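Local structure of CalG4 (Micromonospora echinospora, 3IA7) at residues Pro112-Arg117 / Glu180-Ile185. The protein is a glycosyltransferase-like protein of the GT-B fold, built from two Rossmann-like domains. Residues are numbered along the deposited sequence; the frame is centred on the assembly and turned at random.
Sequences PFIAGR and EYWDEI
Ile114 and Trp182 mark the nearest backbone approach, with 8.1 Å between Ile114 CA and Trp182 CA, and the contact is made by side chains reaching across. Residues 113-117 form the first turn of helix 113-123, with Pro112 at its N-cap, whereas 180-185 leaves helix 178-182 for a loop. The Phe113 ring presents its edge to the indole face of Trp182: Phe113 CZ lies 3.6 Å from Trp182 CD2, and the planes of the ring and the five-membered ring meet at 67°, an edge-to-face (T-shaped) pair. The CA–CB bond of Trp182 points away from 112-117, but with CG anti to the backbone N (chi1 -162°), beside the carbonyl carbon, the indole swings back over Phe113 CZ.

Helix 113-123 follows strand 105-109 and leads into strand 127-131, a beta-alpha-beta crossover within the seven-stranded parallel sheet of the N-terminal Rossmann-like domain of this GT-B fold. The contact therefore joins that crossover helix to the segment leading into strand 189-191, the next strand of the sheet.

Arg117 lays its guanidinium flat on the Tyr181 ring, the planes only 16° apart and Arg117 NH1 over the ring centre, which gives a cation-pi stack. At the guanidinium edge, Arg117 NH2 forms a salt bridge with Glu184 OE1 (2.9 Å); the N-H points nearly straight at the oxygen, which is approached from above the carboxylate plane. Arg117 NH1 adds a weak hydrogen bond to Tyr181 O (2.9 Å). A water hydrogen-bonded to Tyr181 OH at 2.8 Å makes a weak bond, as donor, to Arg117 O at 3.0 Å.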
# COMPACT_ATOMS: atom_id res chain seq x y z
N PRO A 112 -5.75 2.11 23.61
CA PRO A 112 -6.98 1.77 24.36
C PRO A 112 -7.02 0.36 24.99
O PRO A 112 -8.07 -0.30 24.93
CB PRO A 112 -8.08 1.91 23.27
CG PRO A 112 -7.36 1.37 22.01
CD PRO A 112 -5.97 2.02 22.14
N PHE A 113 -5.95 -0.07 25.68
CA PHE A 113 -5.97 -1.44 26.16
C PHE A 113 -6.97 -1.59 27.31
O PHE A 113 -7.49 -2.67 27.49
CB PHE A 113 -4.61 -1.94 26.60
CG PHE A 113 -4.17 -1.43 27.96
CD1 PHE A 113 -4.33 -2.23 29.09
CD2 PHE A 113 -3.56 -0.19 28.10
CE1 PHE A 113 -3.94 -1.81 30.40
CE2 PHE A 113 -3.11 0.24 29.42
CZ PHE A 113 -3.30 -0.60 30.55
N ILE A 114 -7.20 -0.52 28.10
CA ILE A 114 -8.17 -0.61 29.17
C ILE A 114 -9.57 -0.86 28.59
O ILE A 114 -10.28 -1.79 28.98
CB ILE A 114 -8.15 0.63 30.10
CG1 ILE A 114 -6.75 0.75 30.74
CG2 ILE A 114 -9.26 0.51 31.14
CD1 ILE A 114 -6.45 2.10 31.33
N ALA A 115 -9.94 -0.08 27.61
CA ALA A 115 -11.23 -0.30 26.91
C ALA A 115 -11.29 -1.69 26.34
O ALA A 115 -12.28 -2.39 26.47
CB ALA A 115 -11.37 0.74 25.76
N GLY A 116 -10.22 -2.13 25.69
CA GLY A 116 -10.32 -3.41 25.01
C GLY A 116 -10.51 -4.56 25.95
O GLY A 116 -11.33 -5.44 25.73
N ARG A 117 -9.71 -4.56 27.01
CA ARG A 117 -9.75 -5.64 27.99
C ARG A 117 -11.05 -5.62 28.83
O ARG A 117 -11.59 -6.67 29.16
CB ARG A 117 -8.52 -5.59 28.90
CG ARG A 117 -7.22 -5.85 28.14
CD ARG A 117 -6.07 -6.01 29.12
NE ARG A 117 -6.32 -7.16 29.98
CZ ARG A 117 -5.84 -7.30 31.20
NH1 ARG A 117 -5.02 -6.39 31.71
NH2 ARG A 117 -6.17 -8.36 31.91
N GLU A 180 -0.48 -4.20 38.59
CA GLU A 180 -0.50 -5.59 38.11
C GLU A 180 -1.35 -5.78 36.86
O GLU A 180 -0.92 -6.34 35.87
CB GLU A 180 -1.01 -6.52 39.19
CG GLU A 180 -0.82 -8.00 38.83
CD GLU A 180 -1.41 -8.97 39.87
OE1 GLU A 180 -1.56 -8.57 41.04
OE2 GLU A 180 -1.70 -10.13 39.50
N TYR A 181 -2.58 -5.31 36.92
CA TYR A 181 -3.49 -5.33 35.77
C TYR A 181 -2.88 -4.68 34.52
O TYR A 181 -2.95 -5.26 33.41
CB TYR A 181 -4.76 -4.57 36.15
CG TYR A 181 -5.81 -4.58 35.08
CD1 TYR A 181 -6.72 -5.63 34.99
CD2 TYR A 181 -5.87 -3.53 34.14
CE1 TYR A 181 -7.70 -5.63 33.96
CE2 TYR A 181 -6.85 -3.53 33.12
CZ TYR A 181 -7.77 -4.59 33.06
OH TYR A 181 -8.71 -4.57 32.04
N TRP A 182 -2.28 -3.50 34.70
CA TRP A 182 -1.68 -2.71 33.60
C TRP A 182 -0.67 -3.56 32.87
O TRP A 182 -0.58 -3.51 31.61
CB TRP A 182 -1.04 -1.44 34.19
CG TRP A 182 -0.77 -0.34 33.18
CD1 TRP A 182 0.14 -0.36 32.16
CD2 TRP A 182 -1.37 0.96 33.16
NE1 TRP A 182 0.09 0.81 31.45
CE2 TRP A 182 -0.80 1.66 32.05
CE3 TRP A 182 -2.34 1.59 33.94
CZ2 TRP A 182 -1.17 2.94 31.70
CZ3 TRP A 182 -2.73 2.92 33.57
CH2 TRP A 182 -2.14 3.57 32.47
N ASP A 183 0.06 -4.39 33.62
CA ASP A 183 1.13 -5.26 33.07
C ASP A 183 0.72 -6.63 32.55
O ASP A 183 1.56 -7.35 32.03
CB ASP A 183 2.28 -5.45 34.09
CG ASP A 183 3.02 -4.17 34.35
OD1 ASP A 183 2.97 -3.29 33.47
OD2 ASP A 183 3.61 -4.03 35.46
N GLU A 184 -0.56 -7.02 32.68
CA GLU A 184 -0.95 -8.35 32.23
C GLU A 184 -0.81 -8.51 30.72
O GLU A 184 -1.09 -7.58 29.97
CB GLU A 184 -2.39 -8.66 32.63
CG GLU A 184 -2.47 -8.88 34.13
CD GLU A 184 -3.86 -9.28 34.55
OE1 GLU A 184 -4.75 -8.45 34.45
OE2 GLU A 184 -4.03 -10.41 35.01
N ILE A 185 -0.42 -9.71 30.30
CA ILE A 185 -0.13 -10.04 28.88
C ILE A 185 -1.37 -10.64 28.22
O ILE A 185 -2.02 -11.54 28.78
CB ILE A 185 1.07 -11.01 28.81
CG1 ILE A 185 2.31 -10.28 29.37
CG2 ILE A 185 1.25 -11.62 27.37
CD1 ILE A 185 3.63 -11.08 29.37
O HOH W 1 -2.58 -5.18 30.16
O HOH W 2 -10.40 -6.77 31.91